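Long-range contacts in peptidyl tryptophan dihydroxylase (Pseudomonas putida, PDB 7CTQ), which probably uses its bound FAD to dihydroxylate a peptidyl tryptophan, a step essential for forming the tryptophylquinone cofactor of quinohemoprotein amine dehydrogenase: residues Leu161-Trp165 against Tyr214-Arg219; Arg298-Ala302 against Leu370-Ala374. One frame throughout, in Å; residues are numbered along the deposited sequence.

Interaction 1 of 2, residues Leu161-Trp165 against Tyr214-Arg219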
# COMPACT_ATOMS: atom_id res chain seq x y z
N LEU A 161 -6.35 0.75 18.24
CA LEU A 161 -7.60 0.99 18.94
C LEU A 161 -8.05 2.42 18.68
O LEU A 161 -7.27 3.36 18.84
CB LEU A 161 -7.45 0.77 20.45
CG LEU A 161 -6.85 -0.55 20.93
CD1 LEU A 161 -6.68 -0.49 22.43
CD2 LEU A 161 -7.74 -1.72 20.52
N LEU A 162 -9.32 2.59 18.31
CA LEU A 162 -9.83 3.85 17.81
C LEU A 162 -10.99 4.34 18.67
O LEU A 162 -11.90 3.58 19.00
CB LEU A 162 -10.25 3.69 16.35
CG LEU A 162 -11.23 4.75 15.85
CD1 LEU A 162 -10.47 6.01 15.50
CD2 LEU A 162 -12.01 4.23 14.66
N ASN A 163 -10.96 5.63 19.03
CA ASN A 163 -12.10 6.31 19.64
C ASN A 163 -12.59 7.37 18.67
O ASN A 163 -11.79 8.12 18.09
CB ASN A 163 -11.72 6.96 20.97
CG ASN A 163 -11.81 6.00 22.15
OD1 ASN A 163 -11.04 6.12 23.09
ND2 ASN A 163 -12.76 5.07 22.11
N VAL A 164 -13.91 7.44 18.49
CA VAL A 164 -14.55 8.41 17.61
C VAL A 164 -15.67 9.09 18.38
O VAL A 164 -16.49 8.41 19.00
CB VAL A 164 -15.11 7.74 16.34
CG1 VAL A 164 -15.86 8.76 15.51
CG2 VAL A 164 -13.99 7.09 15.52
N TRP A 165 -15.70 10.42 18.35
CA TRP A 165 -16.73 11.16 19.07
C TRP A 165 -16.91 12.52 18.40
O TRP A 165 -16.20 12.87 17.46
CB TRP A 165 -16.38 11.30 20.55
CG TRP A 165 -15.20 12.17 20.82
CD1 TRP A 165 -15.22 13.45 21.29
CD2 TRP A 165 -13.82 11.82 20.67
NE1 TRP A 165 -13.94 13.92 21.44
CE2 TRP A 165 -13.06 12.94 21.06
CE3 TRP A 165 -13.15 10.67 20.24
CZ2 TRP A 165 -11.66 12.95 21.02
CZ3 TRP A 165 -11.76 10.68 20.20
CH2 TRP A 165 -11.03 11.81 20.59
N TYR A 214 -10.08 0.95 28.80
CA TYR A 214 -8.67 1.00 28.45
C TYR A 214 -8.37 2.24 27.62
O TYR A 214 -7.44 2.99 27.92
CB TYR A 214 -8.29 -0.28 27.71
CG TYR A 214 -6.82 -0.41 27.41
CD1 TYR A 214 -5.96 -1.02 28.31
CD2 TYR A 214 -6.29 0.09 26.22
CE1 TYR A 214 -4.60 -1.14 28.04
CE2 TYR A 214 -4.94 -0.03 25.94
CZ TYR A 214 -4.10 -0.64 26.85
OH TYR A 214 -2.75 -0.75 26.56
N CYS A 215 -9.16 2.47 26.57
CA CYS A 215 -8.97 3.66 25.75
C CYS A 215 -9.20 4.94 26.53
O CYS A 215 -8.46 5.92 26.36
CB CYS A 215 -9.91 3.60 24.55
SG CYS A 215 -9.38 2.37 23.33
N ALA A 216 -10.24 4.97 27.38
CA ALA A 216 -10.53 6.17 28.15
C ALA A 216 -9.35 6.55 29.03
O ALA A 216 -8.93 7.72 29.06
CB ALA A 216 -11.80 5.96 28.99
N ALA A 217 -8.76 5.58 29.72
CA ALA A 217 -7.63 5.90 30.58
C ALA A 217 -6.44 6.44 29.79
O ALA A 217 -5.74 7.35 30.25
CB ALA A 217 -7.22 4.69 31.41
N ARG A 218 -6.18 5.87 28.60
CA ARG A 218 -5.06 6.35 27.79
C ARG A 218 -5.30 7.77 27.28
O ARG A 218 -4.40 8.62 27.33
CB ARG A 218 -4.80 5.40 26.61
CG ARG A 218 -3.99 4.17 27.01
CD ARG A 218 -3.36 3.51 25.79
NE ARG A 218 -2.66 2.28 26.14
CZ ARG A 218 -1.34 2.18 26.31
NH1 ARG A 218 -0.55 3.23 26.15
NH2 ARG A 218 -0.82 1.01 26.65
N ARG A 219 -6.52 8.05 26.79
CA ARG A 219 -6.84 9.41 26.37
C ARG A 219 -6.78 10.38 27.54
O ARG A 219 -6.25 11.50 27.41
CB ARG A 219 -8.21 9.46 25.70
CG ARG A 219 -8.24 8.76 24.36
CD ARG A 219 -9.66 8.59 23.87
NE ARG A 219 -10.27 9.87 23.68
CZ ARG A 219 -11.56 10.13 23.85
NH1 ARG A 219 -12.41 9.18 24.22
NH2 ARG A 219 -11.98 11.36 23.64
O HOH W 1 -12.76 6.97 25.83

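Interaction 2 of 2, residues Arg298-Ala302 against Leu370-Ala374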
# COMPACT_ATOMS: atom_id res chain seq x y z
N ARG A 298 1.01 -17.23 -20.96
CA ARG A 298 2.06 -16.59 -20.19
C ARG A 298 1.64 -16.28 -18.76
O ARG A 298 2.23 -15.40 -18.12
CB ARG A 298 2.52 -15.31 -20.91
CG ARG A 298 2.72 -15.51 -22.40
CD ARG A 298 3.63 -14.45 -23.01
NE ARG A 298 4.99 -14.93 -23.22
CZ ARG A 298 5.88 -14.34 -24.02
NH1 ARG A 298 7.10 -14.84 -24.14
NH2 ARG A 298 5.54 -13.26 -24.70
N ALA A 299 0.63 -16.99 -18.24
CA ALA A 299 0.17 -16.74 -16.88
C ALA A 299 1.26 -16.98 -15.84
O ALA A 299 1.32 -16.29 -14.82
CB ALA A 299 -1.05 -17.63 -16.58
N GLY A 300 2.11 -18.00 -16.05
CA GLY A 300 3.19 -18.22 -15.10
C GLY A 300 4.06 -17.00 -14.94
O GLY A 300 4.34 -16.55 -13.82
N LEU A 301 4.49 -16.42 -16.06
CA LEU A 301 5.30 -15.20 -16.01
C LEU A 301 4.53 -14.07 -15.37
O LEU A 301 5.05 -13.35 -14.51
CB LEU A 301 5.75 -14.80 -17.40
CG LEU A 301 6.73 -15.72 -18.13
CD1 LEU A 301 6.87 -15.28 -19.59
CD2 LEU A 301 8.07 -15.74 -17.42
N ALA A 302 3.27 -13.88 -15.78
CA ALA A 302 2.47 -12.80 -15.22
C ALA A 302 2.27 -12.99 -13.73
O ALA A 302 2.31 -12.02 -12.96
CB ALA A 302 1.12 -12.71 -15.95
N LEU A 370 2.27 -6.20 -21.80
CA LEU A 370 2.21 -7.61 -21.49
C LEU A 370 3.47 -8.03 -20.73
O LEU A 370 4.56 -7.53 -21.00
CB LEU A 370 2.10 -8.47 -22.75
CG LEU A 370 0.87 -8.28 -23.66
CD1 LEU A 370 1.18 -8.83 -25.07
CD2 LEU A 370 -0.33 -8.97 -23.06
N VAL A 371 3.30 -8.97 -19.81
CA VAL A 371 4.45 -9.56 -19.13
C VAL A 371 5.08 -10.55 -20.10
O VAL A 371 4.42 -11.47 -20.59
CB VAL A 371 4.04 -10.24 -17.81
CG1 VAL A 371 5.26 -10.94 -17.15
CG2 VAL A 371 3.45 -9.21 -16.86
N ASP A 372 6.34 -10.31 -20.42
CA ASP A 372 7.10 -11.21 -21.27
C ASP A 372 8.27 -11.69 -20.42
O ASP A 372 8.24 -11.56 -19.20
CB ASP A 372 7.56 -10.48 -22.54
CG ASP A 372 7.74 -11.42 -23.74
OD1 ASP A 372 8.32 -12.52 -23.58
OD2 ASP A 372 7.30 -11.05 -24.86
N GLU A 373 9.29 -12.23 -21.07
CA GLU A 373 10.45 -12.75 -20.39
C GLU A 373 11.66 -12.29 -21.18
O GLU A 373 11.62 -12.26 -22.42
CB GLU A 373 10.38 -14.27 -20.30
CG GLU A 373 11.27 -14.90 -19.28
CD GLU A 373 11.33 -16.42 -19.43
OE1 GLU A 373 11.23 -16.90 -20.59
OE2 GLU A 373 11.47 -17.12 -18.41
N ALA A 374 12.73 -11.91 -20.49
CA ALA A 374 13.94 -11.48 -21.18
C ALA A 374 15.12 -11.71 -20.27
O ALA A 374 14.96 -11.82 -19.05
CB ALA A 374 13.87 -10.01 -21.62

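Interaction 1 of 2, residues Leu161-Trp165 against Tyr214-Arg219
Arg219 lays its guanidinium over one face of the Trp165 indole in a cation-pi contact: CZ of Arg219 stands 3.7 Å from the centroid of the six-membered ring of Trp165, 14° off the ring normal. The stack is not flat, since the two planes are 34° apart and the NH2 side dips closest, with NH2 of Arg219 3.1 Å from CZ2 of Trp165. A bend at chi3 turns the otherwise extended arginine chain onto the ring. Beside it, the Asn163 amide is set against the helix, and with the stack it makes up the tight part of the contact; the approach of OD1 of Asn163 to CD of Arg219, 2.9 Å, is unusually close and doubtful as a value. A water joins OD1 of Asn163 and NH1 of Arg219 by weak bonds, while ND2 of Asn163 is held by the carbonyl of Glu238. NE of Arg219 is buried without a polar partner.

Packing is looser toward the partly exposed Tyr214, where CD1 of Leu161 reaches CD2 of Tyr214 at 3.9 Å and CB of Leu161 meets SG of Cys215 at 3.8 Å. There the Tyr214 hydroxyl accepts a hydrogen bond from Arg218, which also pairs with Asp181.

The axes of 161-165 and 214-219 run at 78° to each other, and helix 208-220 covers one face of a sheet in which strands 193-201 and 238-243 flank strand 158-166 antiparallel.

Interaction 2 of 2, residues Arg298-Ala302 against Leu370-Ala374
Arg298 and Asp372 form a salt bridge across the contact, NH1 of Arg298 lying 2.7 Å from OD1 of Asp372 in the one of two modelled arginine conformers described here. The arginine side chain starts toward the strand from CB, with CG anti to the carbonyl carbon (chi1 -45°), and runs on through CG to CD, which passes 3.9 Å from the carbonyl O of Val371. At chi3 (101°) the chain bends, and beyond NE the guanidinium comes over Asp372: CZ faces OD1, while NH2 approaches the other oxygen, OD2 of Asp372, at 2.8 Å. The two charged groups do not meet as a flat pair. Their planes are 69° apart and OD1 sits over a guanidinium face, so the evidence supports ion pairing without an in-plane, two-pronged set of hydrogen bonds. OD1 of Asp372 also accepts the backbone N-H of Glu373 at 2.7 Å, on its anti lone pair, which helps fix the carboxylate's rotation. Arg295 brings a second positive charge close to NH2 of Arg298.

Apolar packing continues along the helix. CB of Leu301 meets CG1 of Val371 at 3.9 Å, CD1 of Leu301 touches CB of Glu373 at 3.7 Å, and CB of Ala302 lies 4.3 Å from CB of Val371.

Arg298 occupies the N-cap position of helix 299-327, and the first turn of that helix packs on the start of strand 370-378. That strand pairs with 359-367 in a two-stranded antiparallel sheet, a beta hairpin with a short connection, here docked by Val371 and Leu301 against the beginning of a long helix.

In the fold
Interaction 1 is a buried contact and interaction 2 only partly buried; they share no helix or strand and lie on opposite sides of the chain's centre, their own centres about 49 Å apart. The first packs a helix on the large mixed sheet, the side chain of Leu161 lying about 9 Å from the FAD, whereas the second joins a helix start to a small hairpin. Each uses an arginine, but differently: in residues 161-165 with 214-219 its charge is met by an aromatic face, while in 298-302 with 370-374 it is met by a carboxylate where the residues are partly exposed. Buried areas are nearly equal, 316 and 321 Å².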